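Local coordinates for protein adenosyl-chloride synthase (Thermotoga maritima, PDB 2ZBV) that binds adenosine between subunits and probably cleaves S-adenosyl-L-methionine by attack of a halide or hydroxide ion on its ribose, at residues P59-L64 and N84-V89; I187-F192 and G236-A241; W8-H13 and I34-E39. All blocks are in the same frame, centred on the assembly; numbering follows the deposited sequence.

Contact 1 (P59-L64 and N84-V89); sequences PSTVFL and NDQYFV
The phenyl rings of Phe-63 and Phe-88 run side by side with their planes only 8° apart. They are slid so far along each other (centroids 4.8 Å) that they barely overlap, and the closest approach is at the rims, Phe-63 CD2 to Phe-88 CE1 at 3.3 Å. Paired in register, both residues put their rings on the same face of the sheet, and like first torsions, with CG anti to the carbonyl carbon, turn them the same way. On the other face Val-62 CG1 meets Val-89 CG2 at 4.0 Å, and Val-62 CG2 lies against Tyr-87 CB. Strands 62-66 and 87-91 are parallel neighbours in the middle of the mixed sheet of the N-terminal domain: Phe-63 N donates to Tyr-87 O (2.6 Å) and Val-89 N to Phe-63 O (2.8 Å). Strand 77-82, antiparallel, flanks 87-91 on its far side. Ahead of the strands, Ser-60 N reaches Asp-85 O at 2.6 Å. The Gln-86 amide stands 72° to the Phe-63 ring at its edge; its NE2 is held by Ser-54 O, while Asn-84, held by Thr-82 OG1 at its OD1, gives an ND2 hydrogen bond to Gln-86 OE1 from above the carbonyl plane. Helix 43-54 packs on both phenylalanines through Leu-50, and helix 127-140 covers Val-62, Leu-64 and Val-89.

Contact 2 (I187-F192 and G236-A241); sequences IPFDLF and GFLEIA
Leu-238 and Phe-192 each carry CG anti to the backbone nitrogen (chi1 -176° and 172°), and these two torsions bring the leucine methyl CD1 over one face of the phenyl ring. CD1 lies 3.6 Å from the ring centroid, 24° off the normal, which makes a CH-pi contact displaced toward the CG side, where CD1 to Phe-192 CG is 3.3 Å. Phe-189 meets the same leucine with its edge: its CD1 is 3.8 Å from Leu-238 CA, near the ring plane. In the C-terminal domain this is where the antiparallel pairing of strands 183-185 and 237-242 runs out, as the chain turns a corner at Ile-187 and enters the short helix 189-192 with Pro-188 at its N-cap position. Two backbone bonds bracket the Pro-188 and Phe-237 non-hydrogen-bonded pair: Leu-238 N to Ile-187 O (2.8 Å, nearly straight) and Phe-189 N to Gly-236 O (2.9 Å). A water also donates to Gly-236 O, at 2.7 Å, and accepts from Asp-190 N, joining the first turn of the helix to the residue just before the strand. Ile-261 of strand 258-262 packs on Ile-187, Phe-192 and Leu-238, and Arg-52 forms a cation-pi contact with the Phe-237 ring.

Contact 3 (W8-H13 and I34-E39); sequences WGLKSH and ITHEVE. With ADN (adenosine), chain D.
Leu-10 runs across the carboxylate of Glu-37 at about a right angle, and almost every atom of its side chain finds something on the segment 34-39. CB is 3.6 Å from Glu-37 OE2, CG is slightly nearer to the same oxygen, and CD1 stays at its fringe. CD2 turns to the His-36 ring instead, 3.9 Å from CD2 of that histidine. The same oxygen, OE2, also receives a weak, bent hydrogen bond from Leu-10 N, at 2.8 Å. Glu-37 gets there by folding back: CB leads away from the segment 8-13, and a bend at chi2 (-54°) returns the carboxylate to it. A water accepts from Leu-10 N and donates to Glu-37 OE1, so this N-H is shared between carboxylate and water. One residue earlier, Gly-9 N donates to His-36 O at 2.6 Å, lying in the carbonyl plane though bent to 137° at the hydrogen.

His-36 itself is fixed by Asp-33 at NE2 and Thr-6 at ND1. Leu-10 also packs on Leu-10 of both neighbouring subunits, and Lys-11 makes a salt bridge with Glu-39 of the second subunit, placing these two loops of the N-terminal domain in the trimer interface. On the ligand side Trp-8 turns the edge of its indole to adenosine, with NE1 3.5 Å from O3'. The main tie is the Gly-9 bond to a carbonyl; the carboxylate, probably charged, adds a weak bond that a water shares, so the backbone after this ribose-contacting residue is linked to the loop 34-39.

Contacts 1 and 3 belong to the N-terminal domain and meet directly: Phe-63 CD1 of contact 1 packs on Ile-34 CD1 of contact 3 at 3.7 Å, although their centres are about 21 Å apart. Contact 2 lies in the C-terminal domain, its nearest atoms about 13 Å from either of the others. Contact 3 holds Trp-8 of the adenosine pocket; contact 1 is further back, with the Leu-64 side chain about 10 Å from a bound adenosine, and in contact 2 Leu-238 is about 14 Å away. At the ligand, N-terminal residues of one subunit face C-terminal residues of the second: adenosine beside Trp-8 also bonds Asn-182 of the second subunit, and Val-242 and Leu-244 at and just beyond the end of its strand 237-242, which carries contact 2.

Contact 1 (P59-L64 and N84-V89)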
loop_
_atom_site.group_PDB
_atom_site.type_symbol
_atom_site.label_atom_id
_atom_site.label_comp_id
_atom_site.label_asym_id
_atom_site.label_seq_id
_atom_site.Cartn_x
_atom_site.Cartn_y
_atom_site.Cartn_z
ATOM N N PRO A 59 10.185 10.448 20.571
ATOM C CA PRO A 59 9.258 10.851 21.633
ATOM C C PRO A 59 8.379 11.953 21.055
ATOM O O PRO A 59 8.790 12.632 20.118
ATOM C CB PRO A 59 10.190 11.359 22.735
ATOM C CG PRO A 59 11.385 11.845 21.973
ATOM C CD PRO A 59 11.577 10.752 20.943
ATOM N N SER A 60 7.175 12.107 21.602
ATOM C CA SER A 60 6.206 13.111 21.152
ATOM C C SER A 60 5.405 12.688 19.928
ATOM O O SER A 60 4.556 13.436 19.449
ATOM C CB SER A 60 6.890 14.452 20.867
ATOM O OG SER A 60 7.316 15.062 22.074
ATOM N N THR A 61 5.684 11.494 19.416
ATOM C CA THR A 61 4.959 10.983 18.264
ATOM C C THR A 61 3.546 10.677 18.736
ATOM O O THR A 61 3.354 10.210 19.855
ATOM C CB THR A 61 5.568 9.659 17.738
ATOM O OG1 THR A 61 6.918 9.877 17.305
ATOM C CG2 THR A 61 4.744 9.121 16.576
ATOM N N VAL A 62 2.567 10.963 17.884
ATOM C CA VAL A 62 1.169 10.676 18.185
ATOM C C VAL A 62 0.770 9.491 17.301
ATOM O O VAL A 62 0.902 9.551 16.086
ATOM C CB VAL A 62 0.247 11.871 17.844
ATOM C CG1 VAL A 62 -1.209 11.458 18.015
ATOM C CG2 VAL A 62 0.560 13.064 18.760
ATOM N N PHE A 63 0.295 8.417 17.918
ATOM C CA PHE A 63 -0.110 7.230 17.178
ATOM C C PHE A 63 -1.627 7.133 17.033
ATOM O O PHE A 63 -2.364 7.216 18.014
ATOM C CB PHE A 63 0.415 5.974 17.878
ATOM C CG PHE A 63 1.916 5.839 17.843
ATOM C CD1 PHE A 63 2.549 5.202 16.777
ATOM C CD2 PHE A 63 2.699 6.351 18.878
ATOM C CE1 PHE A 63 3.946 5.071 16.739
ATOM C CE2 PHE A 63 4.100 6.227 18.852
ATOM C CZ PHE A 63 4.719 5.583 17.773
ATOM N N LEU A 64 -2.084 6.972 15.799
ATOM C CA LEU A 64 -3.510 6.835 15.513
ATOM C C LEU A 64 -3.718 5.343 15.286
ATOM O O LEU A 64 -3.342 4.818 14.246
ATOM C CB LEU A 64 -3.860 7.629 14.261
ATOM C CG LEU A 64 -5.283 7.528 13.701
ATOM C CD1 LEU A 64 -6.324 7.844 14.768
ATOM C CD2 LEU A 64 -5.380 8.508 12.540
ATOM N N ASN A 84 7.395 7.140 28.084
ATOM C CA ASN A 84 8.507 7.406 27.176
ATOM C C ASN A 84 8.125 8.594 26.298
ATOM O O ASN A 84 8.743 8.857 25.267
ATOM C CB ASN A 84 8.824 6.167 26.319
ATOM C CG ASN A 84 7.692 5.794 25.388
ATOM O OD1 ASN A 84 6.526 5.875 25.762
ATOM N ND2 ASN A 84 8.030 5.370 24.171
ATOM N N ASP A 85 7.081 9.301 26.724
ATOM C CA ASP A 85 6.598 10.491 26.034
ATOM C C ASP A 85 5.971 10.306 24.662
ATOM O O ASP A 85 6.165 11.137 23.777
ATOM C CB ASP A 85 7.721 11.523 25.932
ATOM C CG ASP A 85 8.036 12.169 27.263
ATOM O OD1 ASP A 85 9.091 12.837 27.365
ATOM O OD2 ASP A 85 7.223 12.014 28.205
ATOM N N GLN A 86 5.223 9.225 24.476
ATOM C CA GLN A 86 4.540 9.011 23.203
ATOM C C GLN A 86 3.033 9.036 23.450
ATOM O O GLN A 86 2.570 8.723 24.550
ATOM C CB GLN A 86 4.957 7.683 22.566
ATOM C CG GLN A 86 6.393 7.676 22.075
ATOM C CD GLN A 86 6.731 6.428 21.287
ATOM O OE1 GLN A 86 6.338 5.327 21.660
ATOM N NE2 GLN A 86 7.479 6.596 20.197
ATOM N N TYR A 87 2.272 9.394 22.422
ATOM C CA TYR A 87 0.821 9.480 22.552
ATOM C C TYR A 87 0.082 8.474 21.673
ATOM O O TYR A 87 0.476 8.234 20.530
ATOM C CB TYR A 87 0.374 10.901 22.221
ATOM C CG TYR A 87 0.996 11.936 23.133
ATOM C CD1 TYR A 87 0.458 12.194 24.396
ATOM C CD2 TYR A 87 2.145 12.632 22.751
ATOM C CE1 TYR A 87 1.048 13.123 25.260
ATOM C CE2 TYR A 87 2.746 13.562 23.608
ATOM C CZ TYR A 87 2.191 13.802 24.861
ATOM O OH TYR A 87 2.782 14.710 25.715
ATOM N N PHE A 88 -0.991 7.898 22.220
ATOM C CA PHE A 88 -1.796 6.901 21.510
ATOM C C PHE A 88 -3.282 7.212 21.538
ATOM O O PHE A 88 -3.904 7.229 22.600
ATOM C CB PHE A 88 -1.575 5.519 22.116
ATOM C CG PHE A 88 -0.142 5.082 22.103
ATOM C CD1 PHE A 88 0.362 4.330 21.044
ATOM C CD2 PHE A 88 0.723 5.472 23.123
ATOM C CE1 PHE A 88 1.716 3.975 20.997
ATOM C CE2 PHE A 88 2.080 5.120 23.086
ATOM C CZ PHE A 88 2.575 4.373 22.022
ATOM N N VAL A 89 -3.832 7.456 20.355
ATOM C CA VAL A 89 -5.245 7.744 20.174
ATOM C C VAL A 89 -5.872 6.432 19.701
ATOM O O VAL A 89 -5.582 5.967 18.594
ATOM C CB VAL A 89 -5.431 8.825 19.101
ATOM C CG1 VAL A 89 -6.919 9.122 18.898
ATOM C CG2 VAL A 89 -4.663 10.078 19.508
#

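Contact 2 (I187-F192 and G236-A241)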
loop_
_atom_site.group_PDB
_atom_site.type_symbol
_atom_site.label_atom_id
_atom_site.label_comp_id
_atom_site.label_asym_id
_atom_site.label_seq_id
_atom_site.Cartn_x
_atom_site.Cartn_y
_atom_site.Cartn_z
ATOM N N ILE A 187 8.566 -13.705 22.666
ATOM C CA ILE A 187 9.672 -14.025 23.564
ATOM C C ILE A 187 10.847 -13.082 23.312
ATOM O O ILE A 187 11.417 -13.067 22.224
ATOM C CB ILE A 187 10.163 -15.474 23.337
ATOM C CG1 ILE A 187 9.022 -16.458 23.592
ATOM C CG2 ILE A 187 11.350 -15.774 24.248
ATOM C CD1 ILE A 187 9.295 -17.852 23.057
ATOM N N PRO A 188 11.230 -12.280 24.318
ATOM C CA PRO A 188 12.358 -11.378 24.080
ATOM C C PRO A 188 13.607 -12.220 23.852
ATOM O O PRO A 188 13.817 -13.218 24.548
ATOM C CB PRO A 188 12.440 -10.569 25.376
ATOM C CG PRO A 188 11.035 -10.653 25.939
ATOM C CD PRO A 188 10.668 -12.082 25.664
ATOM N N PHE A 189 14.436 -11.840 22.886
ATOM C CA PHE A 189 15.644 -12.618 22.636
ATOM C C PHE A 189 16.548 -12.594 23.866
ATOM O O PHE A 189 17.339 -13.512 24.078
ATOM C CB PHE A 189 16.409 -12.090 21.424
ATOM C CG PHE A 189 17.310 -13.116 20.800
ATOM C CD1 PHE A 189 16.783 -14.117 19.992
ATOM C CD2 PHE A 189 18.673 -13.117 21.064
ATOM C CE1 PHE A 189 17.599 -15.108 19.457
ATOM C CE2 PHE A 189 19.500 -14.106 20.536
ATOM C CZ PHE A 189 18.961 -15.104 19.730
ATOM N N ASP A 190 16.433 -11.538 24.670
ATOM C CA ASP A 190 17.221 -11.417 25.898
ATOM C C ASP A 190 16.791 -12.504 26.875
ATOM O O ASP A 190 17.623 -13.137 27.522
ATOM C CB ASP A 190 17.013 -10.047 26.551
ATOM C CG ASP A 190 17.761 -8.943 25.837
ATOM O OD1 ASP A 190 18.960 -9.134 25.543
ATOM O OD2 ASP A 190 17.154 -7.881 25.580
ATOM N N LEU A 191 15.482 -12.710 26.981
ATOM C CA LEU A 191 14.943 -13.736 27.862
ATOM C C LEU A 191 15.501 -15.082 27.402
ATOM O O LEU A 191 15.934 -15.906 28.211
ATOM C CB LEU A 191 13.416 -13.755 27.778
ATOM C CG LEU A 191 12.722 -14.722 28.738
ATOM C CD1 LEU A 191 12.864 -14.193 30.157
ATOM C CD2 LEU A 191 11.256 -14.867 28.377
ATOM N N PHE A 192 15.485 -15.291 26.089
ATOM C CA PHE A 192 15.994 -16.522 25.494
ATOM C C PHE A 192 17.476 -16.688 25.808
ATOM O O PHE A 192 17.956 -17.802 26.015
ATOM C CB PHE A 192 15.771 -16.490 23.977
ATOM C CG PHE A 192 16.427 -17.624 23.236
ATOM C CD1 PHE A 192 17.536 -17.395 22.435
ATOM C CD2 PHE A 192 15.922 -18.917 23.324
ATOM C CE1 PHE A 192 18.135 -18.438 21.728
ATOM C CE2 PHE A 192 16.512 -19.967 22.624
ATOM C CZ PHE A 192 17.621 -19.726 21.823
ATOM N N GLY A 236 14.035 -6.961 18.665
ATOM C CA GLY A 236 14.573 -7.626 19.840
ATOM C C GLY A 236 13.857 -8.893 20.277
ATOM O O GLY A 236 14.116 -9.402 21.369
ATOM N N PHE A 237 12.965 -9.411 19.438
ATOM C CA PHE A 237 12.228 -10.627 19.769
ATOM C C PHE A 237 12.772 -11.870 19.070
ATOM O O PHE A 237 13.344 -11.792 17.978
ATOM C CB PHE A 237 10.751 -10.456 19.415
ATOM C CG PHE A 237 10.001 -9.576 20.376
ATOM C CD1 PHE A 237 9.563 -10.076 21.600
ATOM C CD2 PHE A 237 9.762 -8.239 20.072
ATOM C CE1 PHE A 237 8.895 -9.253 22.512
ATOM C CE2 PHE A 237 9.097 -7.404 20.975
ATOM C CZ PHE A 237 8.661 -7.912 22.199
ATOM N N LEU A 238 12.587 -13.019 19.708
ATOM C CA LEU A 238 13.051 -14.271 19.139
ATOM C C LEU A 238 12.163 -14.601 17.949
ATOM O O LEU A 238 10.934 -14.664 18.071
ATOM C CB LEU A 238 12.985 -15.396 20.178
ATOM C CG LEU A 238 13.545 -16.742 19.695
ATOM C CD1 LEU A 238 14.052 -17.545 20.886
ATOM C CD2 LEU A 238 12.475 -17.506 18.928
ATOM N N GLU A 239 12.795 -14.799 16.801
ATOM C CA GLU A 239 12.085 -15.116 15.570
ATOM C C GLU A 239 12.632 -16.397 14.946
ATOM O O GLU A 239 13.824 -16.704 15.064
ATOM C CB GLU A 239 12.234 -13.952 14.582
ATOM C CG GLU A 239 11.587 -14.162 13.213
ATOM C CD GLU A 239 11.703 -12.921 12.330
ATOM O OE1 GLU A 239 12.798 -12.661 11.788
ATOM O OE2 GLU A 239 10.698 -12.196 12.192
ATOM N N ILE A 240 11.751 -17.159 14.305
ATOM C CA ILE A 240 12.164 -18.382 13.632
ATOM C C ILE A 240 12.009 -18.114 12.145
ATOM O O ILE A 240 10.952 -17.672 11.695
ATOM C CB ILE A 240 11.286 -19.602 14.016
ATOM C CG1 ILE A 240 11.427 -19.908 15.507
ATOM C CG2 ILE A 240 11.708 -20.830 13.210
ATOM C CD1 ILE A 240 10.339 -19.298 16.350
ATOM N N ALA A 241 13.068 -18.365 11.385
ATOM C CA ALA A 241 13.027 -18.142 9.945
ATOM C C ALA A 241 13.635 -19.310 9.185
ATOM O O ALA A 241 14.335 -20.140 9.760
ATOM C CB ALA A 241 13.780 -16.865 9.595
HETATM O O HOH W 1 15.699 -8.837 23.456
#

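Contact 3 (W8-H13 and I34-E39)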
loop_
_atom_site.group_PDB
_atom_site.type_symbol
_atom_site.label_atom_id
_atom_site.label_comp_id
_atom_site.label_asym_id
_atom_site.label_seq_id
_atom_site.Cartn_x
_atom_site.Cartn_y
_atom_site.Cartn_z
ATOM N N TRP A 8 -8.014 -1.447 8.267
ATOM C CA TRP A 8 -8.890 -1.002 7.183
ATOM C C TRP A 8 -8.529 -1.488 5.782
ATOM O O TRP A 8 -9.400 -1.582 4.924
ATOM C CB TRP A 8 -8.981 0.528 7.148
ATOM C CG TRP A 8 -9.389 1.177 8.446
ATOM C CD1 TRP A 8 -9.788 0.555 9.598
ATOM C CD2 TRP A 8 -9.325 2.573 8.747
ATOM N NE1 TRP A 8 -9.960 1.480 10.600
ATOM C CE2 TRP A 8 -9.682 2.726 10.106
ATOM C CE3 TRP A 8 -8.992 3.712 8.000
ATOM C CZ2 TRP A 8 -9.714 3.978 10.738
ATOM C CZ3 TRP A 8 -9.022 4.961 8.630
ATOM C CH2 TRP A 8 -9.380 5.080 9.986
ATOM N N GLY A 9 -7.260 -1.792 5.554
ATOM C CA GLY A 9 -6.827 -2.248 4.240
ATOM C C GLY A 9 -6.546 -1.060 3.331
ATOM O O GLY A 9 -7.120 0.004 3.514
ATOM N N LEU A 10 -5.665 -1.234 2.351
ATOM C CA LEU A 10 -5.331 -0.151 1.428
ATOM C C LEU A 10 -6.215 -0.186 0.188
ATOM O O LEU A 10 -6.169 0.717 -0.653
ATOM C CB LEU A 10 -3.856 -0.234 1.016
ATOM C CG LEU A 10 -2.828 0.198 2.070
ATOM C CD1 LEU A 10 -1.419 -0.003 1.527
ATOM C CD2 LEU A 10 -3.048 1.658 2.445
ATOM N N LYS A 11 -7.025 -1.228 0.079
ATOM C CA LYS A 11 -7.924 -1.377 -1.056
ATOM C C LYS A 11 -9.119 -0.422 -0.969
ATOM O O LYS A 11 -9.563 0.124 -1.981
ATOM C CB LYS A 11 -8.407 -2.830 -1.151
ATOM C CG LYS A 11 -9.435 -3.066 -2.241
ATOM C CD LYS A 11 -9.682 -4.547 -2.478
ATOM C CE LYS A 11 -10.819 -4.748 -3.478
ATOM N NZ LYS A 11 -10.597 -3.983 -4.744
ATOM N N SER A 12 -9.641 -0.218 0.235
ATOM C CA SER A 12 -10.775 0.689 0.409
ATOM C C SER A 12 -10.289 2.136 0.478
ATOM O O SER A 12 -9.089 2.394 0.594
ATOM C CB SER A 12 -11.544 0.347 1.692
ATOM O OG SER A 12 -12.125 -0.943 1.605
ATOM N N HIS A 13 -11.230 3.072 0.413
ATOM C CA HIS A 13 -10.918 4.497 0.472
ATOM C C HIS A 13 -10.893 5.029 1.908
ATOM O O HIS A 13 -10.671 6.221 2.133
ATOM C CB HIS A 13 -11.953 5.293 -0.334
ATOM C CG HIS A 13 -13.344 5.204 0.217
ATOM N ND1 HIS A 13 -14.202 4.170 -0.088
ATOM C CD2 HIS A 13 -14.008 5.999 1.089
ATOM C CE1 HIS A 13 -15.336 4.330 0.571
ATOM N NE2 HIS A 13 -15.244 5.432 1.294
ATOM N N ILE A 34 2.058 2.803 9.520
ATOM C CA ILE A 34 2.772 1.703 10.143
ATOM C C ILE A 34 2.312 0.504 9.315
ATOM O O ILE A 34 3.129 -0.254 8.788
ATOM C CB ILE A 34 2.383 1.593 11.635
ATOM C CG1 ILE A 34 2.959 2.812 12.380
ATOM C CG2 ILE A 34 2.914 0.288 12.239
ATOM C CD1 ILE A 34 2.552 2.920 13.837
ATOM N N THR A 35 0.991 0.360 9.204
ATOM C CA THR A 35 0.349 -0.669 8.382
ATOM C C THR A 35 -1.159 -0.553 8.482
ATOM O O THR A 35 -1.695 -0.150 9.505
ATOM C CB THR A 35 0.725 -2.127 8.746
ATOM O OG1 THR A 35 0.009 -3.018 7.874
ATOM C CG2 THR A 35 0.338 -2.462 10.164
ATOM N N HIS A 36 -1.835 -0.895 7.399
ATOM C CA HIS A 36 -3.287 -0.844 7.370
ATOM C C HIS A 36 -3.800 -2.224 7.022
ATOM O O HIS A 36 -4.975 -2.398 6.685
ATOM C CB HIS A 36 -3.741 0.178 6.333
ATOM C CG HIS A 36 -3.408 1.586 6.711
ATOM N ND1 HIS A 36 -3.999 2.222 7.778
ATOM C CD2 HIS A 36 -2.497 2.453 6.211
ATOM C CE1 HIS A 36 -3.467 3.422 7.922
ATOM N NE2 HIS A 36 -2.552 3.587 6.984
ATOM N N GLU A 37 -2.903 -3.203 7.120
ATOM C CA GLU A 37 -3.236 -4.578 6.789
ATOM C C GLU A 37 -3.339 -5.534 7.970
ATOM O O GLU A 37 -3.165 -6.740 7.800
ATOM C CB GLU A 37 -2.226 -5.139 5.786
ATOM C CG GLU A 37 -2.062 -4.312 4.519
ATOM C CD GLU A 37 -3.377 -4.049 3.820
ATOM O OE1 GLU A 37 -4.183 -4.993 3.696
ATOM O OE2 GLU A 37 -3.601 -2.899 3.385
ATOM N N VAL A 38 -3.587 -5.014 9.167
ATOM C CA VAL A 38 -3.771 -5.903 10.308
ATOM C C VAL A 38 -5.020 -6.684 9.920
ATOM O O VAL A 38 -5.951 -6.105 9.369
ATOM C CB VAL A 38 -4.092 -5.133 11.611
ATOM C CG1 VAL A 38 -4.486 -6.126 12.707
ATOM C CG2 VAL A 38 -2.893 -4.303 12.044
ATOM N N GLU A 39 -5.051 -7.985 10.186
ATOM C CA GLU A 39 -6.227 -8.768 9.828
ATOM C C GLU A 39 -7.438 -8.176 10.525
ATOM O O GLU A 39 -7.347 -7.720 11.666
ATOM C CB GLU A 39 -6.059 -10.238 10.234
ATOM C CG GLU A 39 -4.794 -10.884 9.683
ATOM C CD GLU A 39 -3.571 -10.590 10.536
ATOM O OE1 GLU A 39 -3.370 -11.300 11.546
ATOM O OE2 GLU A 39 -2.819 -9.647 10.214
HETATM O "O5'" ADN D . -14.656 2.182 12.283
HETATM C "C5'" ADN D . -13.577 1.382 11.786
HETATM C "C4'" ADN D . -13.619 0.006 12.446
HETATM O "O4'" ADN D . -14.848 -0.718 12.132
HETATM C "C3'" ADN D . -12.465 -0.918 11.989
HETATM O "O3'" ADN D . -11.331 -0.771 12.842
HETATM C "C2'" ADN D . -13.104 -2.323 12.039
HETATM O "O2'" ADN D . -12.437 -3.174 12.971
HETATM C "C1'" ADN D . -14.564 -2.102 12.428
HETATM N N9 ADN D . -15.436 -2.990 11.639
HETATM C C8 ADN D . -15.663 -2.912 10.281
HETATM N N7 ADN D . -16.477 -3.849 9.903
HETATM C C5 ADN D . -16.829 -4.591 10.976
HETATM C C6 ADN D . -17.667 -5.723 11.180
HETATM N N6 ADN D . -18.346 -6.302 10.116
HETATM N N1 ADN D . -17.785 -6.217 12.433
HETATM C C2 ADN D . -17.137 -5.669 13.481
HETATM N N3 ADN D . -16.341 -4.606 13.330
HETATM C C4 ADN D . -16.162 -4.045 12.113
HETATM O O HOH W 2 -5.753 -3.999 1.515
#